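Local coordinates for alginate biosynthesis protein AlgX (Pseudomonas aeruginosa, PDB 4KNC) that takes part in O-acetylation of the exopolysaccharide alginate in the periplasm and protects the polymer from degradation on its way through, at residues E80-Y85 with E165-V170; E174-K179 with P291-W296; S275-Y280 with K307-Q312; T326-K331 with L348-G353. One frame throughout, in Å; residues are numbered along the deposited sequence.

Contact 1: residues E80-Y85 with E165-V170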
loop_
_atom_site.group_PDB
_atom_site.type_symbol
_atom_site.label_atom_id
_atom_site.label_comp_id
_atom_site.label_asym_id
_atom_site.label_seq_id
_atom_site.Cartn_x
_atom_site.Cartn_y
_atom_site.Cartn_z
ATOM N N GLU A 80 3.558 2.479 -16.157
ATOM C CA GLU A 80 3.048 1.111 -16.158
ATOM C C GLU A 80 2.946 0.649 -14.710
ATOM O O GLU A 80 3.837 0.933 -13.907
ATOM C CB GLU A 80 4.003 0.182 -16.915
ATOM C CG GLU A 80 4.191 0.504 -18.384
ATOM C CD GLU A 80 3.062 -0.030 -19.244
ATOM O OE1 GLU A 80 2.351 -0.963 -18.808
ATOM O OE2 GLU A 80 2.876 0.486 -20.356
ATOM N N LEU A 81 1.886 -0.080 -14.379
ATOM C CA LEU A 81 1.688 -0.541 -13.011
ATOM C C LEU A 81 1.956 -2.046 -12.843
ATOM O O LEU A 81 1.429 -2.870 -13.589
ATOM C CB LEU A 81 0.272 -0.191 -12.525
ATOM C CG LEU A 81 -0.059 -0.537 -11.064
ATOM C CD1 LEU A 81 0.842 0.231 -10.114
ATOM C CD2 LEU A 81 -1.518 -0.246 -10.762
ATOM N N VAL A 82 2.788 -2.384 -11.860
ATOM C CA VAL A 82 3.017 -3.766 -11.472
ATOM C C VAL A 82 2.495 -3.959 -10.050
ATOM O O VAL A 82 2.870 -3.204 -9.149
ATOM C CB VAL A 82 4.525 -4.102 -11.505
ATOM C CG1 VAL A 82 4.792 -5.482 -10.912
ATOM C CG2 VAL A 82 5.064 -4.015 -12.929
ATOM N N VAL A 83 1.624 -4.947 -9.839
ATOM C CA VAL A 83 1.157 -5.240 -8.481
ATOM C C VAL A 83 1.797 -6.522 -7.933
ATOM O O VAL A 83 1.779 -7.581 -8.572
ATOM C CB VAL A 83 -0.410 -5.275 -8.343
ATOM C CG1 VAL A 83 -0.834 -6.038 -7.100
ATOM C CG2 VAL A 83 -1.001 -3.862 -8.294
ATOM N N VAL A 84 2.405 -6.401 -6.759
ATOM C CA VAL A 84 2.923 -7.552 -6.048
ATOM C C VAL A 84 1.910 -7.940 -4.980
ATOM O O VAL A 84 1.790 -7.279 -3.947
ATOM C CB VAL A 84 4.280 -7.251 -5.432
ATOM C CG1 VAL A 84 4.668 -8.361 -4.436
ATOM C CG2 VAL A 84 5.336 -7.114 -6.558
ATOM N N TYR A 85 1.156 -8.995 -5.261
ATOM C CA TYR A 85 0.072 -9.448 -4.405
ATOM C C TYR A 85 0.635 -10.559 -3.531
ATOM O O TYR A 85 0.635 -11.729 -3.924
ATOM C CB TYR A 85 -1.050 -9.990 -5.291
ATOM C CG TYR A 85 -2.427 -10.170 -4.658
ATOM C CD1 TYR A 85 -3.050 -9.136 -3.948
ATOM C CD2 TYR A 85 -3.131 -11.362 -4.826
ATOM C CE1 TYR A 85 -4.331 -9.300 -3.410
ATOM C CE2 TYR A 85 -4.408 -11.535 -4.291
ATOM C CZ TYR A 85 -4.994 -10.506 -3.584
ATOM O OH TYR A 85 -6.247 -10.696 -3.064
ATOM N N GLU A 165 11.397 -11.031 -13.445
ATOM C CA GLU A 165 10.983 -11.563 -14.749
ATOM C C GLU A 165 9.800 -10.791 -15.324
ATOM O O GLU A 165 9.806 -10.463 -16.505
ATOM C CB GLU A 165 10.719 -13.065 -14.699
ATOM C CG GLU A 165 12.009 -13.844 -14.483
ATOM C CD GLU A 165 13.064 -13.478 -15.521
ATOM O OE1 GLU A 165 12.796 -13.710 -16.722
ATOM O OE2 GLU A 165 14.140 -12.945 -15.145
ATOM N N THR A 166 8.806 -10.455 -14.500
ATOM C CA THR A 166 7.726 -9.586 -15.022
ATOM C C THR A 166 8.217 -8.197 -15.490
ATOM O O THR A 166 7.804 -7.711 -16.546
ATOM C CB THR A 166 6.559 -9.429 -14.016
ATOM O OG1 THR A 166 5.871 -10.670 -13.896
ATOM C CG2 THR A 166 5.564 -8.378 -14.476
ATOM N N LEU A 167 9.100 -7.567 -14.716
ATOM C CA LEU A 167 9.619 -6.240 -15.059
ATOM C C LEU A 167 10.239 -6.238 -16.449
ATOM O O LEU A 167 10.050 -5.297 -17.225
ATOM C CB LEU A 167 10.664 -5.772 -14.050
ATOM C CG LEU A 167 10.191 -5.549 -12.622
ATOM C CD1 LEU A 167 11.356 -5.059 -11.772
ATOM C CD2 LEU A 167 9.034 -4.544 -12.610
ATOM N N LYS A 168 10.980 -7.297 -16.755
ATOM C CA LYS A 168 11.600 -7.398 -18.070
ATOM C C LYS A 168 10.601 -7.405 -19.233
ATOM O O LYS A 168 10.969 -7.064 -20.351
ATOM C CB LYS A 168 12.535 -8.612 -18.137
ATOM C CG LYS A 168 13.797 -8.434 -17.280
ATOM C CD LYS A 168 14.601 -9.724 -17.203
ATOM C CE LYS A 168 15.850 -9.565 -16.351
ATOM N NZ LYS A 168 16.472 -10.900 -16.057
ATOM N N GLN A 169 9.345 -7.769 -18.976
ATOM C CA GLN A 169 8.311 -7.784 -20.027
ATOM C C GLN A 169 7.655 -6.419 -20.233
ATOM O O GLN A 169 6.947 -6.197 -21.224
ATOM C CB GLN A 169 7.194 -8.787 -19.689
ATOM C CG GLN A 169 7.617 -10.255 -19.588
ATOM C CD GLN A 169 6.580 -11.107 -18.861
ATOM O OE1 GLN A 169 5.505 -10.625 -18.487
ATOM N NE2 GLN A 169 6.907 -12.376 -18.642
ATOM N N VAL A 170 7.859 -5.515 -19.287
ATOM C CA VAL A 170 7.134 -4.248 -19.290
ATOM C C VAL A 170 7.610 -3.323 -20.411
ATOM O O VAL A 170 8.806 -3.086 -20.551
ATOM C CB VAL A 170 7.224 -3.544 -17.912
ATOM C CG1 VAL A 170 6.456 -2.245 -17.911
ATOM C CG2 VAL A 170 6.685 -4.452 -16.831
#
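Glu-80 and Val-170 lie side by side and run in opposite directions. CG1 of Val-170 rests against the aliphatic base of the glutamate, with Glu-80 CB and Glu-80 CG both 3.6 Å away. The glutamate chain then bends at chi2 (-81°), and its carboxylate takes no part in the apolar contact. Glu-80 OE1 accepts a hydrogen bond from the indole NE1 of Trp-127. The residue is buried, and this bond supplies a polar partner for its acidic end.

Two residues further along the strand, Val-82 and Leu-167 meet at about a right angle. Only their methyl ends touch, Val-82 CG2 to Leu-167 CD2 at 4.0 Å. The same Val-82 CG2 also lies 4.2 Å from Val-170 CG2. Its place follows from chi1 of 172°, which sets CG1 opposite the backbone N and leaves CG2 beside that N. Strand 80-85 is an outermost strand of the four-stranded parallel sheet of the SGNH hydrolase-like domain. Helix 153-169 packs on one face of that sheet, as helices do in this alpha/beta fold. Val-170 N bonds to Leu-167 O at 3.0 Å. The Val-170 side chain also touches Ile-293 on the neighbouring strand 293-298, and Val-82 touches the same isoleucine.

Contact 2: residues E174-K179 with P291-W296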
loop_
_atom_site.group_PDB
_atom_site.type_symbol
_atom_site.label_atom_id
_atom_site.label_comp_id
_atom_site.label_asym_id
_atom_site.label_seq_id
_atom_site.Cartn_x
_atom_site.Cartn_y
_atom_site.Cartn_z
ATOM N N GLU A 174 13.572 -1.852 -21.704
ATOM C CA GLU A 174 14.882 -1.958 -22.345
ATOM C C GLU A 174 15.652 -0.639 -22.332
ATOM O O GLU A 174 16.881 -0.629 -22.326
ATOM C CB GLU A 174 14.745 -2.509 -23.761
ATOM C CG GLU A 174 16.008 -3.178 -24.282
ATOM C CD GLU A 174 16.312 -4.501 -23.592
ATOM O OE1 GLU A 174 15.519 -4.934 -22.724
ATOM O OE2 GLU A 174 17.350 -5.114 -23.927
ATOM N N GLU A 175 14.927 0.474 -22.289
ATOM C CA GLU A 175 15.554 1.796 -22.298
ATOM C C GLU A 175 15.993 2.231 -20.904
ATOM O O GLU A 175 16.794 3.154 -20.743
ATOM C CB GLU A 175 14.596 2.840 -22.894
ATOM C CG GLU A 175 14.571 2.864 -24.415
ATOM C CD GLU A 175 14.210 1.519 -25.031
ATOM O OE1 GLU A 175 13.282 0.853 -24.522
ATOM O OE2 GLU A 175 14.863 1.128 -26.025
ATOM N N ILE A 176 15.445 1.575 -19.893
ATOM C CA ILE A 176 15.814 1.871 -18.514
ATOM C C ILE A 176 17.317 1.635 -18.338
ATOM O O ILE A 176 17.851 0.671 -18.872
ATOM C CB ILE A 176 14.949 1.026 -17.546
ATOM C CG1 ILE A 176 13.490 1.485 -17.651
ATOM C CG2 ILE A 176 15.450 1.117 -16.111
ATOM C CD1 ILE A 176 12.515 0.736 -16.771
ATOM N N PRO A 177 18.011 2.552 -17.636
ATOM C CA PRO A 177 19.446 2.392 -17.358
ATOM C C PRO A 177 19.720 1.058 -16.679
ATOM O O PRO A 177 18.993 0.692 -15.756
ATOM C CB PRO A 177 19.747 3.511 -16.354
ATOM C CG PRO A 177 18.677 4.491 -16.499
ATOM C CD PRO A 177 17.461 3.781 -17.037
ATOM N N LYS A 178 20.750 0.353 -17.129
ATOM C CA LYS A 178 21.098 -0.942 -16.561
ATOM C C LYS A 178 22.393 -0.838 -15.759
ATOM O O LYS A 178 23.308 -0.102 -16.135
ATOM C CB LYS A 178 21.238 -1.987 -17.671
ATOM C CG LYS A 178 19.999 -2.131 -18.537
ATOM C CD LYS A 178 18.742 -2.250 -17.681
ATOM C CE LYS A 178 17.524 -2.608 -18.517
ATOM N NZ LYS A 178 17.017 -1.450 -19.276
ATOM N N LYS A 179 22.455 -1.559 -14.643
ATOM C CA LYS A 179 23.650 -1.610 -13.798
ATOM C C LYS A 179 23.811 -3.031 -13.286
ATOM O O LYS A 179 22.897 -3.841 -13.398
ATOM C CB LYS A 179 23.514 -0.668 -12.595
ATOM C CG LYS A 179 22.989 0.721 -12.917
ATOM C CD LYS A 179 22.411 1.408 -11.690
ATOM C CE LYS A 179 23.492 1.920 -10.761
ATOM N NZ LYS A 179 23.504 3.409 -10.745
ATOM N N PRO A 291 8.076 7.862 -12.724
ATOM C CA PRO A 291 8.737 6.612 -13.104
ATOM C C PRO A 291 8.083 6.036 -14.343
ATOM O O PRO A 291 6.914 6.322 -14.585
ATOM C CB PRO A 291 8.436 5.698 -11.920
ATOM C CG PRO A 291 7.076 6.178 -11.438
ATOM C CD PRO A 291 7.139 7.684 -11.599
ATOM N N LYS A 292 8.826 5.243 -15.111
ATOM C CA LYS A 292 8.260 4.477 -16.215
ATOM C C LYS A 292 7.461 3.310 -15.645
ATOM O O LYS A 292 6.464 2.875 -16.217
ATOM C CB LYS A 292 9.389 3.923 -17.090
ATOM C CG LYS A 292 10.317 4.983 -17.650
ATOM C CD LYS A 292 9.656 5.726 -18.799
ATOM C CE LYS A 292 10.565 6.805 -19.368
ATOM N NZ LYS A 292 10.714 7.952 -18.422
ATOM N N ILE A 293 7.926 2.796 -14.512
ATOM C CA ILE A 293 7.313 1.635 -13.879
ATOM C C ILE A 293 7.094 1.889 -12.378
ATOM O O ILE A 293 7.980 2.382 -11.672
ATOM C CB ILE A 293 8.170 0.351 -14.070
ATOM C CG1 ILE A 293 8.503 0.120 -15.548
ATOM C CG2 ILE A 293 7.462 -0.876 -13.471
ATOM C CD1 ILE A 293 9.300 -1.141 -15.802
ATOM N N LEU A 294 5.897 1.567 -11.916
ATOM C CA LEU A 294 5.537 1.696 -10.512
ATOM C C LEU A 294 5.184 0.314 -9.985
ATOM O O LEU A 294 4.249 -0.323 -10.479
ATOM C CB LEU A 294 4.336 2.639 -10.355
ATOM C CG LEU A 294 3.768 2.861 -8.945
ATOM C CD1 LEU A 294 4.815 3.464 -8.023
ATOM C CD2 LEU A 294 2.540 3.762 -9.013
ATOM N N ILE A 295 5.942 -0.159 -9.006
ATOM C CA ILE A 295 5.662 -1.446 -8.383
ATOM C C ILE A 295 4.908 -1.246 -7.058
ATOM O O ILE A 295 5.328 -0.470 -6.205
ATOM C CB ILE A 295 6.967 -2.207 -8.091
ATOM C CG1 ILE A 295 7.797 -2.363 -9.365
ATOM C CG2 ILE A 295 6.678 -3.577 -7.480
ATOM C CD1 ILE A 295 9.191 -2.864 -9.075
ATOM N N TRP A 296 3.813 -1.971 -6.876
ATOM C CA TRP A 296 2.944 -1.747 -5.731
ATOM C C TRP A 296 2.732 -3.047 -4.978
ATOM O O TRP A 296 2.117 -3.975 -5.490
ATOM C CB TRP A 296 1.613 -1.150 -6.205
ATOM C CG TRP A 296 0.634 -0.785 -5.113
ATOM C CD1 TRP A 296 0.873 -0.693 -3.764
ATOM C CD2 TRP A 296 -0.753 -0.486 -5.294
ATOM N NE1 TRP A 296 -0.290 -0.338 -3.099
ATOM C CE2 TRP A 296 -1.299 -0.217 -4.015
ATOM C CE3 TRP A 296 -1.591 -0.432 -6.408
ATOM C CZ2 TRP A 296 -2.642 0.109 -3.834
ATOM C CZ3 TRP A 296 -2.926 -0.099 -6.225
ATOM C CH2 TRP A 296 -3.434 0.166 -4.953
#
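Ile-176 meets Ile-293 methyl to methyl, CD1 to CD1 at 3.8 Å. The segment 174-179 has no regular helix or strand and follows helix 153-169 at a short remove. It begins with Glu-174 and Glu-175, which are exposed. Glu-175 turns to Asp-231 in a nearby loop. Ile-176 follows, and it is the residue of this segment that meets segment 291-296. Its CG1 branch stands opposite the carbonyl carbon (chi1 -66°) and runs on extended to CD1 (chi2 179°). This carries the terminal methyl to the sheet. The two isoleucine chains cross at about a right angle. Ile-176 CD1 also lies 4.5 Å from Lys-292 CB, while the lysine chain leads away and its NZ bonds to Gln-236 OE1. Ile-176 touches Ile-237 as well, so it reaches two adjacent strands of the parallel sheet of the SGNH hydrolase-like domain. Pro-177 follows and is buried. Lys-178 folds back toward its own loop, where its NZ bonds to Phe-173 O and makes a cation-pi contact with the Phe-173 ring. Between the two segments the chemistry is purely apolar. Such methyl contacts impose little direction, so they favour burial of the Ile-176 side chain against the sheet without fixing a precise angle.

Contact 3: residues S275-Y280 with K307-Q312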
loop_
_atom_site.group_PDB
_atom_site.type_symbol
_atom_site.label_atom_id
_atom_site.label_comp_id
_atom_site.label_asym_id
_atom_site.label_seq_id
_atom_site.Cartn_x
_atom_site.Cartn_y
_atom_site.Cartn_z
ATOM N N SER A 275 -1.030 4.004 2.172
ATOM C CA SER A 275 -0.203 5.137 2.587
ATOM C C SER A 275 1.015 5.415 1.709
ATOM O O SER A 275 1.297 6.564 1.353
ATOM C CB SER A 275 0.209 4.980 4.061
ATOM O OG SER A 275 -0.946 4.971 4.890
ATOM N N SER A 276 1.730 4.361 1.344
ATOM C CA SER A 276 2.984 4.533 0.622
ATOM C C SER A 276 2.761 5.158 -0.746
ATOM O O SER A 276 3.441 6.112 -1.132
ATOM C CB SER A 276 3.714 3.194 0.494
ATOM O OG SER A 276 4.839 3.322 -0.348
ATOM N N LEU A 277 1.796 4.618 -1.474
ATOM C CA LEU A 277 1.482 5.122 -2.806
ATOM C C LEU A 277 0.898 6.545 -2.748
ATOM O O LEU A 277 1.220 7.391 -3.582
ATOM C CB LEU A 277 0.513 4.165 -3.503
ATOM C CG LEU A 277 -0.063 4.521 -4.873
ATOM C CD1 LEU A 277 1.042 4.792 -5.871
ATOM C CD2 LEU A 277 -0.917 3.378 -5.352
ATOM N N LEU A 278 0.042 6.816 -1.766
ATOM C CA LEU A 278 -0.516 8.164 -1.636
ATOM C C LEU A 278 0.579 9.196 -1.320
ATOM O O LEU A 278 0.643 10.252 -1.942
ATOM C CB LEU A 278 -1.626 8.201 -0.579
ATOM C CG LEU A 278 -2.959 7.500 -0.875
ATOM C CD1 LEU A 278 -4.002 7.794 0.228
ATOM C CD2 LEU A 278 -3.507 7.900 -2.256
ATOM N N ALA A 279 1.456 8.881 -0.370
ATOM C CA ALA A 279 2.547 9.798 -0.043
ATOM C C ALA A 279 3.454 10.012 -1.247
ATOM O O ALA A 279 3.813 11.151 -1.569
ATOM C CB ALA A 279 3.348 9.283 1.152
ATOM N N TYR A 280 3.812 8.918 -1.919
ATOM C CA TYR A 280 4.642 9.008 -3.128
ATOM C C TYR A 280 4.019 9.890 -4.218
ATOM O O TYR A 280 4.677 10.781 -4.766
ATOM C CB TYR A 280 4.956 7.613 -3.697
ATOM C CG TYR A 280 5.859 7.651 -4.907
ATOM C CD1 TYR A 280 7.038 8.388 -4.897
ATOM C CD2 TYR A 280 5.543 6.944 -6.057
ATOM C CE1 TYR A 280 7.870 8.430 -6.012
ATOM C CE2 TYR A 280 6.367 6.976 -7.165
ATOM C CZ TYR A 280 7.525 7.721 -7.139
ATOM O OH TYR A 280 8.342 7.749 -8.253
ATOM N N LYS A 307 -13.365 3.477 -1.238
ATOM C CA LYS A 307 -13.561 4.593 -2.166
ATOM C C LYS A 307 -12.723 5.831 -1.843
ATOM O O LYS A 307 -12.248 6.535 -2.746
ATOM C CB LYS A 307 -15.042 4.951 -2.287
ATOM C CG LYS A 307 -15.860 3.889 -3.004
ATOM C CD LYS A 307 -17.226 4.410 -3.411
ATOM N N SER A 308 -12.524 6.086 -0.555
ATOM C CA SER A 308 -11.723 7.232 -0.144
ATOM C C SER A 308 -10.252 7.115 -0.571
ATOM O O SER A 308 -9.548 8.128 -0.679
ATOM C CB SER A 308 -11.857 7.486 1.362
ATOM O OG SER A 308 -11.566 6.314 2.106
ATOM N N PHE A 309 -9.790 5.888 -0.820
ATOM C CA PHE A 309 -8.461 5.692 -1.404
ATOM C C PHE A 309 -8.391 6.260 -2.815
ATOM O O PHE A 309 -7.503 7.058 -3.145
ATOM C CB PHE A 309 -8.072 4.212 -1.442
ATOM C CG PHE A 309 -6.823 3.942 -2.230
ATOM C CD1 PHE A 309 -5.591 4.373 -1.765
ATOM C CD2 PHE A 309 -6.878 3.272 -3.439
ATOM C CE1 PHE A 309 -4.427 4.133 -2.487
ATOM C CE2 PHE A 309 -5.712 3.023 -4.170
ATOM C CZ PHE A 309 -4.488 3.457 -3.692
ATOM N N TYR A 310 -9.330 5.838 -3.655
ATOM C CA TYR A 310 -9.341 6.255 -5.050
ATOM C C TYR A 310 -9.652 7.738 -5.243
ATOM O O TYR A 310 -9.102 8.372 -6.147
ATOM C CB TYR A 310 -10.266 5.344 -5.870
ATOM C CG TYR A 310 -9.777 3.909 -5.833
ATOM C CD1 TYR A 310 -8.807 3.460 -6.728
ATOM C CD2 TYR A 310 -10.232 3.025 -4.861
ATOM C CE1 TYR A 310 -8.324 2.149 -6.679
ATOM C CE2 TYR A 310 -9.767 1.714 -4.802
ATOM C CZ TYR A 310 -8.807 1.284 -5.715
ATOM O OH TYR A 310 -8.338 -0.014 -5.654
ATOM N N ARG A 311 -10.510 8.296 -4.386
ATOM C CA ARG A 311 -10.767 9.741 -4.417
ATOM C C ARG A 311 -9.509 10.599 -4.203
ATOM O O ARG A 311 -9.443 11.745 -4.644
ATOM C CB ARG A 311 -11.833 10.125 -3.389
ATOM C CG ARG A 311 -13.182 9.514 -3.683
ATOM C CD ARG A 311 -14.217 10.002 -2.700
ATOM N NE ARG A 311 -14.487 11.428 -2.839
ATOM C CZ ARG A 311 -15.254 12.104 -1.992
ATOM N NH1 ARG A 311 -15.805 11.470 -0.966
ATOM N NH2 ARG A 311 -15.474 13.404 -2.164
ATOM N N GLN A 312 -8.523 10.051 -3.508
ATOM C CA GLN A 312 -7.228 10.705 -3.392
ATOM C C GLN A 312 -6.301 10.305 -4.555
ATOM O O GLN A 312 -5.720 11.159 -5.230
ATOM C CB GLN A 312 -6.581 10.352 -2.053
ATOM C CG GLN A 312 -7.341 10.860 -0.847
ATOM C CD GLN A 312 -6.802 10.302 0.440
ATOM O OE1 GLN A 312 -5.777 10.765 0.959
ATOM N NE2 GLN A 312 -7.479 9.280 0.966
#
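Leu-278 makes the broadest contact, with Phe-309 and Gln-312 together. Its CG stands opposite the carbonyl carbon (chi1 -70°), and its two methyls divide the work. CD2 lies 3.9 Å from Phe-309 CE1, oblique to the ring, and also 3.9 Å from Gln-312 CB. CD1 faces the amide end, 3.5 Å from Gln-312 OE1. Leu-277 has its CG opposite the backbone N instead. Its CD2 meets the edge of the phenylalanine, 3.9 Å from Phe-309 CZ and near the ring plane. The Phe-309 ring reaches toward helix 275-282. Gln-312 turns its amide back along its own helix. Gln-312 NE2 gives Ser-308 O a hydrogen bond of 2.9 Å, nearly straight at 165°. The oxygen is approached from above its carbonyl plane.

The two helical segments run nearly parallel, at 19°, with axes 10.9 Å apart. Helix 275-282 lies on the parallel sheet of the SGNH hydrolase-like domain through Leu-277, which touches Leu-294 and Trp-296. Helix 307-316 packs against helix 275-282, and Arg-311 makes a salt bridge to Glu-381 of the carbohydrate-binding module. The contact is mostly apolar, with one amide group at its side. The glutamine satisfies its N-H within its own helix while offering its CB to Leu-278 CD2 and its amide to CD1.

Contact 4: residues T326-K331 with L348-G353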
loop_
_atom_site.group_PDB
_atom_site.type_symbol
_atom_site.label_atom_id
_atom_site.label_comp_id
_atom_site.label_asym_id
_atom_site.label_seq_id
_atom_site.Cartn_x
_atom_site.Cartn_y
_atom_site.Cartn_z
ATOM N N THR A 326 -6.708 28.000 -9.457
ATOM C CA THR A 326 -7.813 27.699 -8.558
ATOM C C THR A 326 -8.980 28.662 -8.786
ATOM O O THR A 326 -8.778 29.816 -9.167
ATOM C CB THR A 326 -7.366 27.792 -7.076
ATOM O OG1 THR A 326 -7.174 29.167 -6.710
ATOM C CG2 THR A 326 -6.068 27.013 -6.845
ATOM N N VAL A 327 -10.200 28.183 -8.563
ATOM C CA VAL A 327 -11.364 29.057 -8.567
ATOM C C VAL A 327 -11.535 29.658 -7.175
ATOM O O VAL A 327 -12.060 30.758 -7.023
ATOM C CB VAL A 327 -12.654 28.320 -8.991
ATOM C CG1 VAL A 327 -12.542 27.828 -10.431
ATOM C CG2 VAL A 327 -12.956 27.176 -8.036
ATOM N N LEU A 328 -11.068 28.935 -6.159
ATOM C CA LEU A 328 -11.106 29.435 -4.796
ATOM C C LEU A 328 -9.852 29.007 -4.062
ATOM O O LEU A 328 -9.322 27.917 -4.312
ATOM C CB LEU A 328 -12.339 28.914 -4.052
ATOM C CG LEU A 328 -13.723 29.412 -4.493
ATOM C CD1 LEU A 328 -14.812 28.725 -3.675
ATOM C CD2 LEU A 328 -13.850 30.937 -4.393
ATOM N N SER A 329 -9.394 29.860 -3.145
ATOM C CA SER A 329 -8.186 29.590 -2.373
ATOM C C SER A 329 -8.099 30.497 -1.159
ATOM O O SER A 329 -8.330 31.691 -1.265
ATOM C CB SER A 329 -6.943 29.789 -3.242
ATOM O OG SER A 329 -5.766 29.601 -2.479
ATOM N N ARG A 330 -7.742 29.937 -0.010
ATOM C CA ARG A 330 -7.709 30.729 1.214
ATOM C C ARG A 330 -6.912 30.047 2.327
ATOM O O ARG A 330 -6.881 28.813 2.425
ATOM C CB ARG A 330 -9.140 31.002 1.688
ATOM C CG ARG A 330 -9.261 31.942 2.868
ATOM C CD ARG A 330 -10.673 31.933 3.432
ATOM N NE ARG A 330 -10.789 32.773 4.618
ATOM C CZ ARG A 330 -11.731 32.637 5.546
ATOM N NH1 ARG A 330 -12.643 31.680 5.431
ATOM N NH2 ARG A 330 -11.757 33.452 6.593
ATOM N N LYS A 331 -6.265 30.852 3.165
ATOM C CA LYS A 331 -5.558 30.325 4.325
ATOM C C LYS A 331 -6.164 30.861 5.611
ATOM O O LYS A 331 -6.278 32.069 5.794
ATOM C CB LYS A 331 -4.069 30.670 4.269
ATOM N N LEU A 348 -20.331 30.935 -7.925
ATOM C CA LEU A 348 -19.732 30.536 -9.192
ATOM C C LEU A 348 -20.114 29.099 -9.553
ATOM O O LEU A 348 -20.445 28.300 -8.669
ATOM C CB LEU A 348 -18.205 30.670 -9.117
ATOM C CG LEU A 348 -17.610 32.076 -9.221
ATOM C CD1 LEU A 348 -16.406 32.212 -8.305
ATOM C CD2 LEU A 348 -17.213 32.376 -10.654
ATOM N N PRO A 349 -20.082 28.775 -10.858
ATOM C CA PRO A 349 -20.320 27.416 -11.362
ATOM C C PRO A 349 -19.201 26.431 -11.009
ATOM O O PRO A 349 -18.164 26.380 -11.675
ATOM C CB PRO A 349 -20.386 27.612 -12.879
ATOM C CG PRO A 349 -19.666 28.900 -13.134
ATOM C CD PRO A 349 -19.970 29.755 -11.954
ATOM N N ILE A 350 -19.427 25.651 -9.956
ATOM C CA ILE A 350 -18.506 24.606 -9.549
ATOM C C ILE A 350 -19.252 23.279 -9.417
ATOM O O ILE A 350 -19.783 22.962 -8.354
ATOM C CB ILE A 350 -17.836 24.938 -8.199
ATOM C CG1 ILE A 350 -17.183 26.325 -8.231
ATOM C CG2 ILE A 350 -16.812 23.867 -7.818
ATOM C CD1 ILE A 350 -16.486 26.704 -6.904
ATOM N N ARG A 351 -19.305 22.512 -10.503
ATOM C CA ARG A 351 -19.936 21.193 -10.484
ATOM C C ARG A 351 -19.067 20.181 -9.721
ATOM O O ARG A 351 -17.878 20.030 -10.011
ATOM C CB ARG A 351 -20.188 20.703 -11.914
ATOM C CG ARG A 351 -21.245 19.613 -12.024
ATOM C CD ARG A 351 -21.362 19.094 -13.453
ATOM N NE ARG A 351 -20.212 18.275 -13.821
ATOM C CZ ARG A 351 -20.152 16.956 -13.663
ATOM N NH1 ARG A 351 -21.188 16.300 -13.157
ATOM N NH2 ARG A 351 -19.057 16.292 -14.014
ATOM N N SER A 352 -19.672 19.483 -8.761
ATOM C CA SER A 352 -18.952 18.553 -7.897
ATOM C C SER A 352 -18.161 17.473 -8.649
ATOM O O SER A 352 -16.931 17.436 -8.581
ATOM C CB SER A 352 -19.905 17.890 -6.901
ATOM O OG SER A 352 -19.189 17.071 -5.980
ATOM N N GLY A 353 -18.868 16.608 -9.371
ATOM C CA GLY A 353 -18.251 15.463 -10.018
ATOM C C GLY A 353 -17.240 15.782 -11.100
ATOM O O GLY A 353 -16.834 14.905 -11.863
#
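Ile-350 reaches from its loop to Val-327 and Leu-328 with a single methyl. From CB the side chain heads toward segment 326-331. At CB the chain forks. CG2 stands opposite the backbone N and meets neither residue within 4.2 Å. CG1 stands opposite the carbonyl carbon (chi1 -53°) and carries the chain onward. Neither CB nor CG1 has a partner in segment 326-331 within that range. The last bond is fully extended, with chi2 at 180°, and this brings CD1 to the contact. There Ile-350 CD1 lies 3.7 Å from Val-327 CG2 and 4.2 Å from Leu-328 CD1. The valine and isoleucine chains pass each other in opposite directions, while Leu-328 and Ile-350 meet at a slant.

The contact belongs to the C-terminal carbohydrate-binding module. The chain turns a corner at Val-327. Beyond it the chain runs at the edge of one antiparallel sheet, bonded through its backbone to strand 428-435. The loop 348-353 leads into strand 355-361 of the same sheet, and its Ile-350 also pairs by backbone with Phe-412 of the other sheet. Both Leu-328 and Ile-350 touch the Phe-412 side chain. Ile-350 is buried, whereas Val-327 and Leu-328 are partly exposed. Only methyls meet across the segments, so the link between loop and edge strand is apolar and weakly directional.

How the contacts relate
Contacts 1 and 2 lie on the same parallel sheet, in which strands 80-85 and 293-298 are neighbours. They touch directly through a probable hydrogen bond, Val-82 O to Trp-296 N at 2.8 Å. Contact 3 reaches that sheet too, where Phe-309 CZ comes 3.7 Å from Trp-296 CH2. Contacts 1, 2 and 3 are buried. Contact 4 is only partly buried and belongs to the carbohydrate-binding module, with its centre about 22 Å from that of contact 3. All four join mainly through apolar side chains. Contact 3 alone brings an aromatic ring and an amide into the interface; contacts 1, 2 and 4 rest on aliphatic groups.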